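Local atomic coordinates of fiber protein (PDB entry 3F0Y), a protein that forms the trimeric knob at the tip of the adenovirus type 14 fiber and probably engages the cellular receptor CD46. Residues N73-S84 with T169-N180. Numbering follows the deposited sequence.
Sequences NINFTAELFFDS and TSYCIRITWSWN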
# COMPACT_ATOMS: atom_id res chain seq x y z
N ASN A 73 0.34 11.77 24.52
CA ASN A 73 0.17 10.32 24.58
C ASN A 73 -1.30 9.97 24.40
O ASN A 73 -2.12 10.20 25.29
CB ASN A 73 0.69 9.76 25.91
CG ASN A 73 2.07 10.26 26.26
OD1 ASN A 73 2.24 11.12 27.13
ND2 ASN A 73 3.08 9.74 25.57
N ILE A 74 -1.62 9.42 23.23
CA ILE A 74 -3.00 9.08 22.90
C ILE A 74 -3.05 7.71 22.23
O ILE A 74 -2.15 7.35 21.48
CB ILE A 74 -3.61 10.11 21.93
CG1 ILE A 74 -3.86 11.45 22.64
CG2 ILE A 74 -4.92 9.60 21.33
CD1 ILE A 74 -4.95 11.40 23.69
N ASN A 75 -4.10 6.96 22.54
CA ASN A 75 -4.47 5.80 21.75
C ASN A 75 -5.99 5.67 21.71
O ASN A 75 -6.67 5.95 22.70
CB ASN A 75 -3.81 4.52 22.27
CG ASN A 75 -4.36 4.09 23.62
OD1 ASN A 75 -5.13 3.14 23.70
ND2 ASN A 75 -3.96 4.80 24.67
N PHE A 76 -6.51 5.27 20.56
CA PHE A 76 -7.92 4.96 20.43
C PHE A 76 -8.11 3.87 19.38
O PHE A 76 -7.39 3.82 18.38
CB PHE A 76 -8.75 6.21 20.10
CG PHE A 76 -8.27 6.97 18.89
CD1 PHE A 76 -7.37 8.02 19.02
CD2 PHE A 76 -8.74 6.65 17.62
CE1 PHE A 76 -6.94 8.73 17.91
CE2 PHE A 76 -8.30 7.35 16.50
CZ PHE A 76 -7.41 8.40 16.65
N THR A 77 -9.08 2.99 19.63
CA THR A 77 -9.26 1.79 18.83
C THR A 77 -10.67 1.72 18.26
O THR A 77 -11.65 1.93 18.98
CB THR A 77 -9.00 0.52 19.67
OG1 THR A 77 -7.66 0.56 20.16
CG2 THR A 77 -9.19 -0.74 18.83
N ALA A 78 -10.76 1.45 16.96
CA ALA A 78 -12.02 1.12 16.31
C ALA A 78 -12.12 -0.40 16.29
O ALA A 78 -11.38 -1.07 15.57
CB ALA A 78 -12.05 1.68 14.90
N GLU A 79 -13.02 -0.94 17.11
CA GLU A 79 -13.27 -2.37 17.18
C GLU A 79 -14.48 -2.71 16.32
O GLU A 79 -15.57 -2.22 16.57
CB GLU A 79 -13.53 -2.81 18.61
CG GLU A 79 -12.34 -2.68 19.55
CD GLU A 79 -12.61 -3.29 20.90
OE1 GLU A 79 -13.66 -2.97 21.50
OE2 GLU A 79 -11.78 -4.09 21.38
N LEU A 80 -14.27 -3.54 15.30
CA LEU A 80 -15.33 -3.93 14.38
C LEU A 80 -15.58 -5.43 14.51
O LEU A 80 -14.70 -6.24 14.20
CB LEU A 80 -14.96 -3.58 12.94
CG LEU A 80 -14.46 -2.15 12.70
CD1 LEU A 80 -14.12 -1.96 11.24
CD2 LEU A 80 -15.48 -1.12 13.16
N PHE A 81 -16.77 -5.78 14.99
CA PHE A 81 -17.16 -7.17 15.18
C PHE A 81 -18.23 -7.54 14.17
O PHE A 81 -19.16 -6.77 13.93
CB PHE A 81 -17.67 -7.39 16.60
CG PHE A 81 -16.65 -7.06 17.66
CD1 PHE A 81 -16.75 -5.89 18.40
CD2 PHE A 81 -15.58 -7.91 17.90
CE1 PHE A 81 -15.81 -5.58 19.36
CE2 PHE A 81 -14.63 -7.60 18.86
CZ PHE A 81 -14.75 -6.44 19.60
N PHE A 82 -18.09 -8.73 13.58
CA PHE A 82 -19.01 -9.20 12.54
C PHE A 82 -19.51 -10.60 12.89
O PHE A 82 -18.77 -11.41 13.45
CB PHE A 82 -18.31 -9.23 11.18
CG PHE A 82 -17.68 -7.91 10.79
CD1 PHE A 82 -16.41 -7.58 11.23
CD2 PHE A 82 -18.36 -7.03 9.97
CE1 PHE A 82 -15.83 -6.37 10.87
CE2 PHE A 82 -17.79 -5.81 9.60
CZ PHE A 82 -16.52 -5.48 10.05
N ASP A 83 -20.76 -10.88 12.54
CA ASP A 83 -21.35 -12.20 12.77
C ASP A 83 -20.91 -13.19 11.69
O ASP A 83 -20.17 -12.82 10.77
CB ASP A 83 -22.88 -12.11 12.88
CG ASP A 83 -23.54 -11.59 11.62
OD1 ASP A 83 -22.97 -11.72 10.51
OD2 ASP A 83 -24.66 -11.04 11.73
N SER A 84 -21.37 -14.43 11.80
CA SER A 84 -20.99 -15.50 10.87
C SER A 84 -21.35 -15.24 9.41
O SER A 84 -20.78 -15.87 8.51
CB SER A 84 -21.61 -16.83 11.32
OG SER A 84 -23.02 -16.76 11.32
N THR A 169 -19.71 -13.40 17.59
CA THR A 169 -18.65 -12.64 16.94
C THR A 169 -17.71 -13.59 16.19
O THR A 169 -16.81 -14.19 16.79
CB THR A 169 -17.84 -11.80 17.95
OG1 THR A 169 -18.72 -10.88 18.61
CG2 THR A 169 -16.74 -11.03 17.25
N SER A 170 -17.94 -13.72 14.89
CA SER A 170 -17.18 -14.66 14.05
C SER A 170 -15.94 -14.03 13.41
O SER A 170 -15.00 -14.74 13.07
CB SER A 170 -18.08 -15.23 12.95
OG SER A 170 -19.20 -15.90 13.51
N TYR A 171 -15.95 -12.71 13.24
CA TYR A 171 -14.82 -11.98 12.66
C TYR A 171 -14.58 -10.66 13.38
O TYR A 171 -15.53 -10.02 13.84
CB TYR A 171 -15.05 -11.72 11.17
CG TYR A 171 -15.43 -12.96 10.40
CD1 TYR A 171 -16.76 -13.26 10.14
CD2 TYR A 171 -14.46 -13.85 9.96
CE1 TYR A 171 -17.12 -14.40 9.44
CE2 TYR A 171 -14.80 -15.00 9.26
CZ TYR A 171 -16.13 -15.27 9.01
OH TYR A 171 -16.47 -16.40 8.32
N CYS A 172 -13.32 -10.27 13.48
CA CYS A 172 -12.94 -9.03 14.16
C CYS A 172 -11.89 -8.25 13.39
O CYS A 172 -10.95 -8.83 12.83
CB CYS A 172 -12.39 -9.32 15.56
SG CYS A 172 -13.36 -10.47 16.53
N ILE A 173 -12.06 -6.93 13.36
CA ILE A 173 -11.03 -6.01 12.90
C ILE A 173 -10.90 -4.93 13.97
O ILE A 173 -11.84 -4.18 14.22
CB ILE A 173 -11.39 -5.35 11.55
CG1 ILE A 173 -11.64 -6.41 10.48
CG2 ILE A 173 -10.28 -4.41 11.11
CD1 ILE A 173 -12.10 -5.84 9.15
N ARG A 174 -9.75 -4.88 14.63
CA ARG A 174 -9.47 -3.88 15.65
C ARG A 174 -8.35 -2.98 15.15
O ARG A 174 -7.23 -3.43 14.96
CB ARG A 174 -9.06 -4.54 16.96
CG ARG A 174 -10.15 -5.38 17.61
CD ARG A 174 -9.70 -5.83 18.99
NE ARG A 174 -10.74 -6.54 19.74
CZ ARG A 174 -10.91 -7.86 19.76
NH1 ARG A 174 -10.13 -8.67 19.06
NH2 ARG A 174 -11.89 -8.38 20.50
N ILE A 175 -8.67 -1.71 14.93
CA ILE A 175 -7.72 -0.74 14.40
C ILE A 175 -7.38 0.27 15.48
O ILE A 175 -8.26 1.01 15.93
CB ILE A 175 -8.29 0.01 13.17
CG1 ILE A 175 -8.89 -0.98 12.16
CG2 ILE A 175 -7.21 0.85 12.51
CD1 ILE A 175 -9.66 -0.31 11.04
N THR A 176 -6.12 0.30 15.90
CA THR A 176 -5.66 1.18 16.97
C THR A 176 -4.75 2.26 16.43
O THR A 176 -3.68 1.97 15.89
CB THR A 176 -4.90 0.39 18.05
OG1 THR A 176 -5.76 -0.59 18.64
CG2 THR A 176 -4.38 1.33 19.15
N TRP A 177 -5.17 3.52 16.59
CA TRP A 177 -4.34 4.67 16.30
C TRP A 177 -3.68 5.10 17.60
O TRP A 177 -4.34 5.15 18.64
CB TRP A 177 -5.18 5.84 15.78
CG TRP A 177 -5.72 5.65 14.40
CD1 TRP A 177 -5.16 6.10 13.24
CD2 TRP A 177 -6.93 4.98 14.03
NE1 TRP A 177 -5.95 5.75 12.17
CE2 TRP A 177 -7.04 5.06 12.63
CE3 TRP A 177 -7.93 4.33 14.76
CZ2 TRP A 177 -8.12 4.50 11.93
CZ3 TRP A 177 -9.00 3.77 14.06
CH2 TRP A 177 -9.09 3.87 12.67
N SER A 178 -2.39 5.41 17.54
CA SER A 178 -1.68 5.85 18.73
C SER A 178 -0.49 6.74 18.41
O SER A 178 0.07 6.69 17.31
CB SER A 178 -1.21 4.64 19.55
OG SER A 178 -0.20 3.92 18.86
N TRP A 179 -0.11 7.56 19.38
CA TRP A 179 1.16 8.25 19.32
C TRP A 179 1.69 8.54 20.72
O TRP A 179 0.92 8.66 21.67
CB TRP A 179 1.06 9.53 18.49
CG TRP A 179 0.17 10.59 19.06
CD1 TRP A 179 0.52 11.53 19.98
CD2 TRP A 179 -1.20 10.84 18.72
NE1 TRP A 179 -0.56 12.34 20.25
CE2 TRP A 179 -1.62 11.94 19.49
CE3 TRP A 179 -2.11 10.23 17.85
CZ2 TRP A 179 -2.92 12.45 19.42
CZ3 TRP A 179 -3.40 10.74 17.78
CH2 TRP A 179 -3.79 11.84 18.56
N ASN A 180 3.01 8.62 20.81
CA ASN A 180 3.72 8.91 22.05
C ASN A 180 4.92 9.80 21.71
O ASN A 180 5.98 9.30 21.32
CB ASN A 180 4.17 7.59 22.70
CG ASN A 180 4.89 7.79 24.03
OD1 ASN A 180 5.14 8.92 24.46
ND2 ASN A 180 5.23 6.69 24.68
O HOH W 1 -12.65 -6.16 22.80
O HOH W 2 -18.59 -17.62 9.18
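Glu-79 and Arg-174 form a salt bridge between neighbouring antiparallel strands, 73-82 and 171-180. Arg-174 NE gives its hydrogen to Glu-79 OE2 at 3.1 Å, nearly in the guanidinium plane but from above the carboxylate plane. A water donates to the same OE2 and accepts from Arg-174 NH2, while NH1 is taken by the carbonyl of Arg-163. The arginine chain is extended from CG to NE, and a quarter turn about the CD-NE bond (chi4 93°) sets NH2 at the edge of the Phe-81 ring, 3.3 Å from CE2; the ring and guanidinium planes stand 77° apart. Cys-172 SG lies at the edge of this ring too, 3.7 Å from CD2. On the same face of the sheet, the hydroxyls of Thr-77 and Thr-176 share a hydrogen bond, OG1 to OG1 2.7 Å.

Paired backbone bonds at Ile-74/Trp-179, Phe-76/Trp-177, Ala-78/Ile-175 and Leu-80/Ile-173 satisfy both N-H and C=O of each residue. The pairing ends in a classic beta bulge: Phe-82 O accepts from Ser-170 N (2.8 Å) and Tyr-171 N (3.1 Å), and Phe-82 N donates to Tyr-171 O. In the knob's beta-sandwich, strand 73-82 borders one sheet, whose inner face packs Leu-80 and Trp-177 against strand 39-48 of the other.

On that face Trp-177 CB makes a CH-pi contact over the Phe-76 ring, 3.5 Å from CZ. Ile-74 CB makes another over one face of the six-membered ring of Trp-179, whose NE1 donates to Tyr-71 O. Beyond the bulge, a water donates to both Ser-84 O and Tyr-171 OH, the latter also hydrogen-bonded to Glu-206.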